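Local coordinates for protein cytidylyltransferase (Leptospira borgpetersenii serovar Hardjo-bovis, PDB 6OEW) that probably transfers a cytidylyl group from CTP to an acceptor, as expected of a magnesium-dependent nucleotidyltransferase, at residues Q16-S21 with T59-D64; L42-F47 with C109-S114; F133-F138 with D147-T152. All coordinates share one frame; numbering follows the deposited sequence. Where two conformers were deposited one is given.

The three contacts illustrate how one alpha/beta fold is held together differently in its interior and at its surface. Contact 1 is partly buried and joins two loops that leave neighbouring parallel strands; a carboxylate, a water and a guanidinium group do most of the work. Contact 2 is buried and ties helix 37-45 to the turn after strand 101-106 through an arginine held largely by backbone carbonyls. Contact 3, also buried, is strand pairing proper: backbone ladder, aromatic side chains, and an asparagine that prolongs the ladder. Contacts 2 and 3 touch where Ile-112 packs on Asp-147 and Ile-148, whereas contact 1 touches neither.

Contact 1: residues Q16-S21 with T59-D64; sequences QARMGS and TEENID
Arg-18 and Met-19, in the Ala-Arg-x-Gly-Ser part of the signature loop that in cytidylyltransferases probably helps to form the nucleotide pocket, are held against residues 59-64 by the carboxylate of Asp-64. Its OD1 accepts the backbone N of Met-19 at 2.7 Å, a nearly straight bond (165°) on the syn lone pair, while OD2 turns its anti lone pair to OG1 of Thr-59. OD1 is shared with Thr-67 and OD2 with a water, so each oxygen has two partners and the rotation of the group is fixed. Thr-59 OG1 in turn accepts from Glu-61 N at 2.9 Å, closing an ST turn.

The same water lies at the edge of the Arg-18 guanidinium, in its plane, 2.9 Å from NE, and also takes the Gly-20 N-H, so that one molecule joins both loops. With CG set between its backbone N and carbonyl carbon (chi1 70°) and a bend at chi3 (-68°), Arg-18 lays its guanidinium between CG2 of Thr-59 and the carbonyl oxygen of Gly-20, on opposite faces and toward the rim on both. A long salt bridge from NH2 to Glu-61 OE1, 3.8 Å, is doubtful because Glu-61 has two conformers. Met-19 CB presses tightly on Ile-63 CG1, 3.4 Å away.

The two loops leave the neighbouring parallel strands 11-16 and 54-59, and a backbone hydrogen bond between Ala-17 and Leu-57 carries that pairing onward. Helix 65-73 follows directly on residues 59-64, and its Lys-66 and Thr-67 pack on Met-19.

Contact 2: residues L42-F47 with C109-S114; sequences LERLKF and CPLIDS. With EDO (1,2-ethanediol), chain D.
The side chain of Arg-44 reaches from helix 37-45 across the backbone of residues 110-112, and its orientation governs the contact. Its chain runs straight to CD and then bends (chi3 64°), which swings the guanidinium against consecutive carbonyls. NE donates to Ile-112 O at 2.8 Å, well off straight at 142°, and the nitrogen stands above the plane of that carbonyl instead of on a lone pair. NH2 adds weak bonds to the same oxygen and to Leu-111 O, the latter at 3.0 Å. Pro-110 O, buried here without a hydrogen-bond partner, has Arg-44 CD at 3.4 Å. Outside the two segments, Phe-222 meets Arg-44 by a cation-pi interaction and accepts NH1 through its carbonyl, so the guanidinium is gripped from several directions.

An ethanediol molecule, probably from the crystallisation liquor, lies with C2 over one face of this group, toward the rim. Its O2 donates to Arg-44 O and accepts Ser-114 N at 3.0 Å, bridging helix 37-45 and the start of helix 114-126; its O1 donates to Ser-114 OG, which also gives its proton to a water that donates to Phe-47 O. Phe-47 touches Ser-114 through CB, 3.5 Å from OG, while its ring leads away. On the apolar side Leu-45 and Ile-112 cross obliquely, CD2 meeting CG2 at 3.9 Å.

Asp-113 caps helix 114-126 through Lys-115 N and uses OD2 for Tyr-224 N. The type I turn from Cys-109 to Ile-112 carries the chain toward that helix from Asp-108, a magnesium-binding residue; such an aspartate just after a central strand is consistent with the GT-A-type nucleotidyltransferase fold.

Contact 3: residues F133-F138 with D147-T152; sequences FLTNCF and DIEIFT
Phe-133 and Phe-151 form a non-hydrogen-bonded pair and lie side by side on the same face of the sheet, reached by different torsions. The ring of Phe-133 is anti to its own N (chi1 -169°), whereas that of Phe-151 sits between N and carbonyl carbon (chi1 43°). Their planes are nearly parallel but slid apart, centroids 5.7 Å from each other, so CE1 of Phe-133 meets CD2 of Phe-151 with little overlap. On the other face Leu-134 and Ile-150 form the hydrogen-bonded pair, Leu-134 N to Ile-150 O being 2.8 Å.

Strand 149-152 is the reversed member of the mixed sheet of this GT-A-clan protein, antiparallel to 101-106 and to 133-135 on its two flanks. Asn-136 prolongs the ladder: its N donates to Ile-148 O (3.2 Å), and its side chain curls back (chi1 73°) so that OD1 replaces a backbone carbonyl for Ile-148 N, 2.8 Å away, though that nitrogen stands above the Asn-136 amide plane; ND2 is held by Met-146 O. Thr-135 OG1 accepts Cys-137 N in an ST turn, and gives its proton to a water that also binds Glu-149 OE2; OE1 of Glu-149 forms a salt bridge with Arg-104. Cys-137 SG rests on Asp-147 CB at 3.7 Å, while the side chain of Asp-147, about 6 Å from a bound magnesium ion, forms a salt bridge with Arg-140 through OD2.

Contact 1: residues Q16-S21 with T59-D64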
ATOM      1  N   GLN A  16       1.562  -1.995   6.150  1.00 26.52           N
ATOM      2  CA  GLN A  16       0.803  -1.980   7.392  1.00 28.10           C
ATOM      3  C   GLN A  16      -0.529  -2.692   7.191  1.00 25.13           C
ATOM      4  O   GLN A  16      -1.251  -2.443   6.217  1.00 28.26           O
ATOM      5  CB  GLN A  16       0.595  -0.549   7.893  1.00 35.96           C
ATOM      6  CG  GLN A  16      -0.124   0.352   6.916  1.00 34.97           C
ATOM      7  CD  GLN A  16      -0.476   1.690   7.534  1.00 33.08           C
ATOM      8  OE1 GLN A  16       0.297   2.638   7.467  1.00 35.31           O
ATOM      9  NE2 GLN A  16      -1.656   1.764   8.153  1.00 32.79           N
ATOM     10  N   ALA A  17      -0.836  -3.615   8.095  1.00 27.88           N
ATOM     11  CA  ALA A  17      -2.075  -4.374   7.981  1.00 30.36           C
ATOM     12  C   ALA A  17      -2.472  -4.830   9.369  1.00 25.30           C
ATOM     13  O   ALA A  17      -1.610  -5.127  10.198  1.00 26.93           O
ATOM     14  CB  ALA A  17      -1.927  -5.601   7.074  1.00 28.21           C
ATOM     15  N   ARG A  18      -3.780  -4.865   9.624  1.00 30.42           N
ATOM     16  CA  ARG A  18      -4.276  -5.350  10.904  1.00 31.45           C
ATOM     17  C   ARG A  18      -5.698  -5.863  10.733  1.00 32.02           C
ATOM     18  O   ARG A  18      -6.433  -5.425   9.842  1.00 30.12           O
ATOM     19  CB  ARG A  18      -4.262  -4.267  11.999  1.00 33.83           C
ATOM     20  CG  ARG A  18      -5.303  -3.177  11.772  1.00 37.03           C
ATOM     21  CD  ARG A  18      -5.164  -2.063  12.795  1.00 40.87           C
ATOM     22  NE  ARG A  18      -5.512  -2.511  14.143  1.00 37.34           N
ATOM     23  CZ  ARG A  18      -5.569  -1.718  15.210  1.00 43.90           C
ATOM     24  NH1 ARG A  18      -5.283  -0.428  15.096  1.00 41.34           N
ATOM     25  NH2 ARG A  18      -5.913  -2.221  16.397  1.00 43.51           N
ATOM     26  N   MET A  19      -6.068  -6.802  11.613  1.00 29.29           N
ATOM     27  CA  MET A  19      -7.417  -7.359  11.597  1.00 32.05           C
ATOM     28  C   MET A  19      -8.427  -6.337  12.095  1.00 39.70           C
ATOM     29  O   MET A  19      -9.514  -6.200  11.524  1.00 36.34           O
ATOM     30  CB  MET A  19      -7.472  -8.632  12.458  1.00 34.09           C
ATOM     31  CG  MET A  19      -6.730  -9.836  11.814  1.00 33.85           C
ATOM     32  SD  MET A  19      -7.602 -10.492  10.367  1.00 34.74           S
ATOM     33  CE  MET A  19      -8.948 -11.361  11.238  1.00 35.25           C
ATOM     34  N   GLY A  20      -8.073  -5.588  13.136  1.00 36.80           N
ATOM     35  CA  GLY A  20      -8.983  -4.607  13.702  1.00 39.87           C
ATOM     36  C   GLY A  20      -8.987  -3.294  12.949  1.00 43.61           C
ATOM     37  O   GLY A  20      -8.923  -2.225  13.567  1.00 41.03           O
ATOM     38  N   SER A  21      -9.044  -3.361  11.615  1.00 32.45           N
ATOM     39  CA  SER A  21      -9.057  -2.149  10.814  1.00 35.68           C
ATOM     40  C   SER A  21     -10.302  -1.321  11.113  1.00 34.03           C
ATOM     41  O   SER A  21     -11.359  -1.845  11.464  1.00 37.72           O
ATOM     42  CB  SER A  21      -8.975  -2.479   9.309  1.00 32.15           C
ATOM     43  OG  SER A  21      -9.957  -3.443   8.875  1.00 31.58           O
ATOM     44  N   THR A  59      -0.017  -5.213  14.548  1.00 33.77           N
ATOM     45  CA  THR A  59       0.000  -4.889  15.967  1.00 32.55           C
ATOM     46  C   THR A  59       0.367  -6.119  16.788  1.00 28.66           C
ATOM     47  O   THR A  59       0.457  -7.237  16.280  1.00 31.83           O
ATOM     48  CB  THR A  59      -1.357  -4.355  16.467  1.00 34.11           C
ATOM     49  OG1 THR A  59      -2.167  -5.470  16.845  1.00 31.44           O
ATOM     50  CG2 THR A  59      -2.086  -3.558  15.370  1.00 30.04           C
ATOM     51  N   GLU A  60       0.527  -5.894  18.083  1.00 30.79           N
ATOM     52  CA  GLU A  60       0.814  -6.943  19.052  1.00 32.36           C
ATOM     53  C   GLU A  60      -0.442  -7.579  19.626  1.00 33.18           C
ATOM     54  O   GLU A  60      -0.335  -8.474  20.476  1.00 34.88           O
ATOM     55  CB  GLU A  60       1.658  -6.380  20.198  1.00 34.89           C
ATOM     56  CG  GLU A  60       2.983  -5.761  19.716  1.00 38.97           C
ATOM     57  CD  GLU A  60       3.895  -5.364  20.870  1.00 45.00           C
ATOM     58  OE1 GLU A  60       4.364  -4.201  20.911  1.00 45.40           O
ATOM     59  OE2 GLU A  60       4.142  -6.223  21.735  1.00 51.46           O
ATOM     60  N   GLU A  61      -1.616  -7.132  19.194  1.00 36.67           N
ATOM     61  CA  GLU A  61      -2.851  -7.688  19.726  0.56 37.12           C
ATOM     62  C   GLU A  61      -3.047  -9.114  19.223  1.00 37.58           C
ATOM     63  O   GLU A  61      -2.645  -9.471  18.110  1.00 31.56           O
ATOM     64  CB  GLU A  61      -4.034  -6.799  19.350  0.56 37.77           C
ATOM     65  CG  GLU A  61      -3.975  -5.448  20.060  0.56 42.34           C
ATOM     66  CD  GLU A  61      -5.109  -4.516  19.689  0.56 45.51           C
ATOM     67  OE1 GLU A  61      -6.102  -4.966  19.076  0.56 44.96           O
ATOM     68  OE2 GLU A  61      -5.003  -3.319  20.029  0.56 50.29           O
ATOM     69  N   ASN A  62      -3.666  -9.937  20.079  1.00 41.45           N
ATOM     70  CA  ASN A  62      -3.839 -11.357  19.774  1.00 37.59           C
ATOM     71  C   ASN A  62      -4.538 -11.584  18.437  1.00 40.76           C
ATOM     72  O   ASN A  62      -4.230 -12.559  17.738  1.00 35.92           O
ATOM     73  CB  ASN A  62      -4.611 -12.039  20.907  1.00 38.80           C
ATOM     74  CG  ASN A  62      -3.734 -12.283  22.137  1.00 52.93           C
ATOM     75  OD1 ASN A  62      -2.518 -12.483  22.025  1.00 46.78           O
ATOM     76  ND2 ASN A  62      -4.345 -12.263  23.306  1.00 55.39           N
ATOM     77  N   ILE A  63      -5.455 -10.698  18.048  1.00 34.05           N
ATOM     78  CA  ILE A  63      -6.199 -10.934  16.815  1.00 36.41           C
ATOM     79  C   ILE A  63      -5.265 -10.915  15.620  1.00 39.77           C
ATOM     80  O   ILE A  63      -5.540 -11.545  14.594  1.00 34.71           O
ATOM     81  CB  ILE A  63      -7.343  -9.912  16.640  1.00 37.94           C
ATOM     82  CG1 ILE A  63      -8.163 -10.269  15.403  1.00 37.29           C
ATOM     83  CG2 ILE A  63      -6.805  -8.493  16.526  1.00 35.72           C
ATOM     84  CD1 ILE A  63      -9.593 -10.299  15.622  1.00 42.54           C
ATOM     85  N   ASP A  64      -4.149 -10.221  15.735  1.00 32.80           N
ATOM     86  CA  ASP A  64      -3.241 -10.097  14.611  1.00 32.05           C
ATOM     87  C   ASP A  64      -2.251 -11.245  14.539  1.00 31.19           C
ATOM     88  O   ASP A  64      -1.345 -11.216  13.690  1.00 29.89           O
ATOM     89  CB  ASP A  64      -2.539  -8.753  14.676  1.00 31.29           C
ATOM     90  CG  ASP A  64      -3.431  -7.631  14.177  1.00 28.38           C
ATOM     91  OD1 ASP A  64      -4.055  -7.808  13.104  1.00 31.77           O
ATOM     92  OD2 ASP A  64      -3.522  -6.597  14.850  1.00 32.61           O
TER
HETATM   93  O   HOH W   1      -5.970  -5.274  14.854  1.00 29.43           O

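Contact 2: residues L42-F47 with C109-S114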
ATOM      1  N   LEU A  42       0.445  -9.976  -1.116  1.00 28.60           N
ATOM      2  CA  LEU A  42       1.821 -10.425  -0.975  1.00 33.23           C
ATOM      3  C   LEU A  42       2.278 -11.180  -2.220  1.00 32.53           C
ATOM      4  O   LEU A  42       3.400 -10.979  -2.692  1.00 32.36           O
ATOM      5  CB  LEU A  42       1.955 -11.278   0.287  1.00 30.27           C
ATOM      6  CG  LEU A  42       1.709 -10.543   1.619  1.00 32.02           C
ATOM      7  CD1 LEU A  42       1.854 -11.487   2.802  1.00 31.01           C
ATOM      8  CD2 LEU A  42       2.672  -9.370   1.783  1.00 33.38           C
ATOM      9  N   GLU A  43       1.410 -12.018  -2.793  1.00 31.22           N
ATOM     10  CA  GLU A  43       1.776 -12.722  -4.022  1.00 35.64           C
ATOM     11  C   GLU A  43       2.034 -11.749  -5.170  1.00 37.74           C
ATOM     12  O   GLU A  43       2.949 -11.962  -5.976  1.00 35.45           O
ATOM     13  CB  GLU A  43       0.689 -13.724  -4.407  1.00 38.42           C
ATOM     14  CG  GLU A  43       0.621 -14.911  -3.478  1.00 39.59           C
ATOM     15  CD  GLU A  43      -0.232 -16.019  -4.032  1.00 45.28           C
ATOM     16  OE1 GLU A  43      -0.113 -16.332  -5.231  1.00 45.29           O
ATOM     17  OE2 GLU A  43      -1.042 -16.568  -3.267  1.00 43.98           O
ATOM     18  N   ARG A  44       1.249 -10.666  -5.251  1.00 31.41           N
ATOM     19  CA  ARG A  44       1.481  -9.660  -6.284  1.00 38.39           C
ATOM     20  C   ARG A  44       2.794  -8.914  -6.063  1.00 35.82           C
ATOM     21  O   ARG A  44       3.489  -8.563  -7.028  1.00 34.01           O
ATOM     22  CB  ARG A  44       0.295  -8.699  -6.336  1.00 34.12           C
ATOM     23  CG  ARG A  44      -0.902  -9.351  -7.034  1.00 37.78           C
ATOM     24  CD  ARG A  44      -2.102  -8.432  -7.136  1.00 37.49           C
ATOM     25  NE  ARG A  44      -1.875  -7.242  -7.964  1.00 35.26           N
ATOM     26  CZ  ARG A  44      -1.892  -7.215  -9.295  1.00 35.64           C
ATOM     27  NH1 ARG A  44      -2.087  -8.321 -10.010  1.00 43.06           N
ATOM     28  NH2 ARG A  44      -1.711  -6.061  -9.925  1.00 32.44           N
ATOM     29  N   LEU A  45       3.162  -8.678  -4.813  1.00 34.59           N
ATOM     30  CA  LEU A  45       4.414  -7.986  -4.528  1.00 34.94           C
ATOM     31  C   LEU A  45       5.636  -8.882  -4.691  1.00 32.81           C
ATOM     32  O   LEU A  45       6.756  -8.363  -4.750  1.00 35.28           O
ATOM     33  CB  LEU A  45       4.370  -7.404  -3.117  1.00 32.41           C
ATOM     34  CG  LEU A  45       3.392  -6.246  -2.984  1.00 30.65           C
ATOM     35  CD1 LEU A  45       3.136  -5.936  -1.515  1.00 30.50           C
ATOM     36  CD2 LEU A  45       3.967  -5.035  -3.649  1.00 27.85           C
ATOM     37  N   LYS A  46       5.451 -10.205  -4.761  1.00 35.69           N
ATOM     38  CA  LYS A  46       6.576 -11.090  -5.046  1.00 36.47           C
ATOM     39  C   LYS A  46       7.194 -10.801  -6.403  1.00 43.72           C
ATOM     40  O   LYS A  46       8.354 -11.162  -6.627  1.00 39.60           O
ATOM     41  CB  LYS A  46       6.145 -12.558  -4.982  1.00 37.18           C
ATOM     42  N   PHE A  47       6.452 -10.165  -7.314  1.00 34.58           N
ATOM     43  CA  PHE A  47       6.981  -9.843  -8.637  1.00 39.99           C
ATOM     44  C   PHE A  47       7.825  -8.569  -8.654  1.00 42.97           C
ATOM     45  O   PHE A  47       8.404  -8.248  -9.698  1.00 39.39           O
ATOM     46  CB  PHE A  47       5.833  -9.710  -9.644  1.00 35.60           C
ATOM     47  CG  PHE A  47       5.078 -11.001  -9.884  1.00 40.19           C
ATOM     48  CD1 PHE A  47       5.561 -11.950 -10.779  1.00 46.81           C
ATOM     49  CD2 PHE A  47       3.895 -11.268  -9.210  1.00 36.71           C
ATOM     50  CE1 PHE A  47       4.880 -13.131 -11.003  1.00 44.63           C
ATOM     51  CE2 PHE A  47       3.214 -12.454  -9.435  1.00 36.39           C
ATOM     52  CZ  PHE A  47       3.706 -13.381 -10.329  1.00 40.99           C
ATOM     53  N   CYS A 109      -4.996  -2.555  -0.163  1.00 27.32           N
ATOM     54  CA  CYS A 109      -4.689  -2.409  -1.585  1.00 31.15           C
ATOM     55  C   CYS A 109      -4.250  -3.741  -2.192  1.00 32.55           C
ATOM     56  O   CYS A 109      -3.125  -3.864  -2.705  1.00 32.86           O
ATOM     57  CB  CYS A 109      -3.601  -1.360  -1.782  1.00 35.18           C
ATOM     58  SG  CYS A 109      -4.097   0.299  -1.319  1.00 32.42           S
ATOM     59  N   PRO A 110      -5.125  -4.745  -2.188  1.00 32.40           N
ATOM     60  CA  PRO A 110      -4.696  -6.088  -2.600  1.00 36.30           C
ATOM     61  C   PRO A 110      -4.288  -6.209  -4.060  1.00 35.29           C
ATOM     62  O   PRO A 110      -3.596  -7.180  -4.388  1.00 42.16           O
ATOM     63  CB  PRO A 110      -5.932  -6.943  -2.311  1.00 39.18           C
ATOM     64  CG  PRO A 110      -7.074  -5.976  -2.458  1.00 36.42           C
ATOM     65  CD  PRO A 110      -6.551  -4.737  -1.802  1.00 32.87           C
ATOM     66  N   LEU A 111      -4.713  -5.306  -4.952  1.00 31.32           N
ATOM     67  CA  LEU A 111      -4.368  -5.402  -6.370  1.00 28.95           C
ATOM     68  C   LEU A 111      -3.206  -4.500  -6.747  1.00 32.24           C
ATOM     69  O   LEU A 111      -3.004  -4.233  -7.942  1.00 32.92           O
ATOM     70  CB  LEU A 111      -5.570  -5.086  -7.262  1.00 29.75           C
ATOM     71  CG  LEU A 111      -6.815  -5.945  -6.980  1.00 33.59           C
ATOM     72  CD1 LEU A 111      -7.876  -5.743  -8.028  1.00 33.84           C
ATOM     73  CD2 LEU A 111      -6.472  -7.424  -6.872  1.00 36.79           C
ATOM     74  N   ILE A 112      -2.440  -4.039  -5.753  1.00 30.01           N
ATOM     75  CA  ILE A 112      -1.267  -3.207  -6.005  1.00 35.41           C
ATOM     76  C   ILE A 112      -0.414  -3.829  -7.104  1.00 33.67           C
ATOM     77  O   ILE A 112      -0.272  -5.055  -7.188  1.00 32.27           O
ATOM     78  CB  ILE A 112      -0.481  -3.034  -4.693  1.00 35.65           C
ATOM     79  CG1 ILE A 112       0.502  -1.867  -4.801  1.00 37.65           C
ATOM     80  CG2 ILE A 112       0.165  -4.380  -4.236  1.00 35.62           C
ATOM     81  CD1 ILE A 112      -0.152  -0.511  -4.573  1.00 42.24           C
ATOM     82  N   ASP A 113       0.131  -2.978  -7.974  1.00 29.11           N
ATOM     83  CA  ASP A 113       0.870  -3.411  -9.162  1.00 31.87           C
ATOM     84  C   ASP A 113       2.359  -3.212  -8.900  1.00 28.22           C
ATOM     85  O   ASP A 113       2.807  -2.084  -8.650  1.00 29.30           O
ATOM     86  CB  ASP A 113       0.411  -2.635 -10.402  1.00 33.46           C
ATOM     87  CG  ASP A 113       1.122  -3.078 -11.703  1.00 42.96           C
ATOM     88  OD1 ASP A 113       2.286  -3.516 -11.662  1.00 40.40           O
ATOM     89  OD2 ASP A 113       0.519  -2.965 -12.783  1.00 50.49           O
ATOM     90  N   SER A 114       3.120  -4.309  -8.928  1.00 29.69           N
ATOM     91  CA  SER A 114       4.533  -4.205  -8.577  1.00 31.06           C
ATOM     92  C   SER A 114       5.318  -3.428  -9.630  1.00 31.14           C
ATOM     93  O   SER A 114       6.368  -2.846  -9.308  1.00 28.50           O
ATOM     94  CB  SER A 114       5.119  -5.605  -8.363  1.00 33.39           C
ATOM     95  OG  SER A 114       5.263  -6.294  -9.607  1.00 36.02           O
TER
HETATM   96  C1  EDO D 302       2.384  -7.985 -11.352  1.00 49.24           C
HETATM   97  O1  EDO D 302       3.622  -7.270 -11.492  1.00 42.69           O
HETATM   98  C2  EDO D 302       1.488  -7.328 -10.296  1.00 49.69           C
HETATM   99  O2  EDO D 302       2.219  -7.168  -9.071  1.00 36.63           O
HETATM  100  O   HOH W   2       7.398  -5.429 -10.896  1.00 37.13           O

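Contact 3: residues F133-F138 with D147-T152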
ATOM      1  N   PHE A 133      10.432  12.486  -0.653  1.00 28.01           N
ATOM      2  CA  PHE A 133       9.069  11.969  -0.549  1.00 28.58           C
ATOM      3  C   PHE A 133       8.449  11.922  -1.939  1.00 30.96           C
ATOM      4  O   PHE A 133       8.318  12.959  -2.602  1.00 32.04           O
ATOM      5  CB  PHE A 133       8.260  12.869   0.376  1.00 28.51           C
ATOM      6  CG  PHE A 133       6.925  12.303   0.774  1.00 30.02           C
ATOM      7  CD1 PHE A 133       6.760  11.741   2.020  1.00 33.63           C
ATOM      8  CD2 PHE A 133       5.838  12.376  -0.082  1.00 33.38           C
ATOM      9  CE1 PHE A 133       5.517  11.230   2.421  1.00 36.80           C
ATOM     10  CE2 PHE A 133       4.590  11.874   0.301  1.00 36.64           C
ATOM     11  CZ  PHE A 133       4.432  11.293   1.537  1.00 33.65           C
ATOM     12  N   LEU A 134       8.062  10.728  -2.376  1.00 28.15           N
ATOM     13  CA  LEU A 134       7.400  10.526  -3.663  1.00 29.89           C
ATOM     14  C   LEU A 134       6.070   9.824  -3.397  1.00 31.32           C
ATOM     15  O   LEU A 134       6.043   8.795  -2.712  1.00 30.63           O
ATOM     16  CB  LEU A 134       8.272   9.696  -4.613  1.00 28.44           C
ATOM     17  CG  LEU A 134       7.696   9.380  -6.005  1.00 29.20           C
ATOM     18  CD1 LEU A 134       7.438  10.654  -6.804  1.00 29.52           C
ATOM     19  CD2 LEU A 134       8.523   8.390  -6.807  1.00 29.41           C
ATOM     20  N   THR A 135       4.977  10.374  -3.933  1.00 26.32           N
ATOM     21  CA  THR A 135       3.653   9.758  -3.778  1.00 29.24           C
ATOM     22  C   THR A 135       2.934   9.746  -5.117  1.00 30.30           C
ATOM     23  O   THR A 135       3.195  10.576  -5.991  1.00 32.22           O
ATOM     24  CB  THR A 135       2.791  10.503  -2.712  1.00 35.54           C
ATOM     25  OG1 THR A 135       1.479   9.916  -2.623  1.00 31.29           O
ATOM     26  CG2 THR A 135       2.634  11.977  -3.047  1.00 29.78           C
ATOM     27  N   ASN A 136       2.032   8.777  -5.288  1.00 30.06           N
ATOM     28  CA  ASN A 136       1.078   8.787  -6.390  1.00 32.22           C
ATOM     29  C   ASN A 136      -0.351   8.981  -5.890  1.00 32.27           C
ATOM     30  O   ASN A 136      -1.302   8.771  -6.649  1.00 31.74           O
ATOM     31  CB  ASN A 136       1.180   7.484  -7.206  1.00 27.09           C
ATOM     32  CG  ASN A 136       0.572   6.277  -6.451  1.00 30.90           C
ATOM     33  OD1 ASN A 136       0.188   6.380  -5.255  1.00 31.96           O
ATOM     34  ND2 ASN A 136       0.482   5.144  -7.134  1.00 31.80           N
ATOM     35  N   CYS A 137      -0.526   9.364  -4.619  1.00 29.82           N
ATOM     36  CA  CYS A 137      -1.881   9.435  -4.089  1.00 37.11           C
ATOM     37  C   CYS A 137      -2.125  10.710  -3.291  1.00 41.85           C
ATOM     38  O   CYS A 137      -2.998  10.722  -2.413  1.00 40.00           O
ATOM     39  CB  CYS A 137      -2.188   8.180  -3.247  1.00 32.05           C
ATOM     40  SG  CYS A 137      -1.074   7.895  -1.843  1.00 37.34           S
ATOM     41  N   PHE A 138      -1.381  11.785  -3.574  1.00 39.83           N
ATOM     42  CA  PHE A 138      -1.803  13.111  -3.133  1.00 38.93           C
ATOM     43  C   PHE A 138      -2.811  13.601  -4.163  1.00 37.94           C
ATOM     44  O   PHE A 138      -4.016  13.370  -4.015  1.00 38.33           O
ATOM     45  CB  PHE A 138      -0.607  14.048  -2.991  1.00 43.87           C
ATOM     46  CG  PHE A 138      -0.948  15.398  -2.414  1.00 47.83           C
ATOM     47  CD1 PHE A 138      -1.528  15.511  -1.166  1.00 53.42           C
ATOM     48  CD2 PHE A 138      -0.636  16.559  -3.109  1.00 53.46           C
ATOM     49  CE1 PHE A 138      -1.828  16.756  -0.639  1.00 59.06           C
ATOM     50  CE2 PHE A 138      -0.931  17.805  -2.578  1.00 50.02           C
ATOM     51  CZ  PHE A 138      -1.518  17.900  -1.348  1.00 50.76           C
ATOM     52  N   ASP A 147      -2.278   2.955  -4.109  1.00 35.47           N
ATOM     53  CA  ASP A 147      -1.551   4.010  -3.400  1.00 29.56           C
ATOM     54  C   ASP A 147      -0.151   3.552  -3.021  1.00 33.27           C
ATOM     55  O   ASP A 147       0.034   2.484  -2.422  1.00 28.87           O
ATOM     56  CB  ASP A 147      -2.284   4.431  -2.122  1.00 34.79           C
ATOM     57  CG  ASP A 147      -3.711   4.913  -2.360  1.00 40.31           C
ATOM     58  OD1 ASP A 147      -4.253   4.791  -3.477  1.00 34.84           O
ATOM     59  OD2 ASP A 147      -4.296   5.409  -1.378  1.00 41.97           O
ATOM     60  N   ILE A 148       0.833   4.381  -3.354  1.00 31.38           N
ATOM     61  CA  ILE A 148       2.232   4.116  -3.052  1.00 33.25           C
ATOM     62  C   ILE A 148       2.839   5.416  -2.570  1.00 31.79           C
ATOM     63  O   ILE A 148       2.678   6.457  -3.217  1.00 28.51           O
ATOM     64  CB  ILE A 148       2.985   3.592  -4.294  1.00 33.48           C
ATOM     65  CG1 ILE A 148       2.372   2.265  -4.774  1.00 31.92           C
ATOM     66  CG2 ILE A 148       4.475   3.458  -3.981  1.00 31.27           C
ATOM     67  CD1 ILE A 148       2.746   1.862  -6.266  1.00 28.44           C
ATOM     68  N   GLU A 149       3.518   5.362  -1.435  1.00 28.18           N
ATOM     69  CA  GLU A 149       4.302   6.466  -0.915  1.00 29.44           C
ATOM     70  C   GLU A 149       5.699   5.946  -0.649  1.00 28.68           C
ATOM     71  O   GLU A 149       5.865   4.817  -0.180  1.00 35.24           O
ATOM     72  CB  GLU A 149       3.678   7.047   0.386  1.00 29.24           C
ATOM     73  CG  GLU A 149       2.279   7.561   0.139  1.00 33.10           C
ATOM     74  CD  GLU A 149       1.410   7.565   1.390  1.00 36.75           C
ATOM     75  OE1 GLU A 149       1.454   6.577   2.158  1.00 37.65           O
ATOM     76  OE2 GLU A 149       0.686   8.564   1.577  1.00 38.54           O
ATOM     77  N   ILE A 150       6.699   6.743  -1.006  1.00 27.59           N
ATOM     78  CA  ILE A 150       8.102   6.392  -0.819  1.00 26.78           C
ATOM     79  C   ILE A 150       8.788   7.545  -0.117  1.00 27.82           C
ATOM     80  O   ILE A 150       8.703   8.689  -0.576  1.00 33.14           O
ATOM     81  CB  ILE A 150       8.792   6.098  -2.166  1.00 26.20           C
ATOM     82  CG1 ILE A 150       7.961   5.057  -2.945  1.00 34.69           C
ATOM     83  CG2 ILE A 150      10.189   5.600  -1.900  1.00 28.23           C
ATOM     84  CD1 ILE A 150       8.511   4.781  -4.384  1.00 29.65           C
ATOM     85  N   PHE A 151       9.491   7.255   0.975  1.00 33.37           N
ATOM     86  CA  PHE A 151      10.227   8.316   1.638  1.00 35.36           C
ATOM     87  C   PHE A 151      11.444   7.752   2.352  1.00 35.11           C
ATOM     88  O   PHE A 151      11.535   6.549   2.620  1.00 34.55           O
ATOM     89  CB  PHE A 151       9.333   9.089   2.609  1.00 30.66           C
ATOM     90  CG  PHE A 151       8.440   8.208   3.443  1.00 37.13           C
ATOM     91  CD1 PHE A 151       8.912   7.643   4.618  1.00 35.95           C
ATOM     92  CD2 PHE A 151       7.138   7.949   3.051  1.00 35.92           C
ATOM     93  CE1 PHE A 151       8.083   6.826   5.401  1.00 33.90           C
ATOM     94  CE2 PHE A 151       6.315   7.137   3.809  1.00 33.76           C
ATOM     95  CZ  PHE A 151       6.776   6.570   4.983  1.00 32.77           C
ATOM     96  N   THR A 152      12.393   8.645   2.633  1.00 36.26           N
ATOM     97  CA  THR A 152      13.638   8.270   3.288  1.00 33.18           C
ATOM     98  C   THR A 152      13.401   8.032   4.772  1.00 37.33           C
ATOM     99  O   THR A 152      12.463   8.562   5.372  1.00 33.56           O
ATOM    100  CB  THR A 152      14.717   9.352   3.128  1.00 36.71           C
ATOM    101  OG1 THR A 152      14.313  10.563   3.781  1.00 36.65           O
ATOM    102  CG2 THR A 152      15.004   9.639   1.646  1.00 40.07           C
TER
HETATM  103  O   HOH W   3       1.037  10.830  -0.072  1.00 30.96           O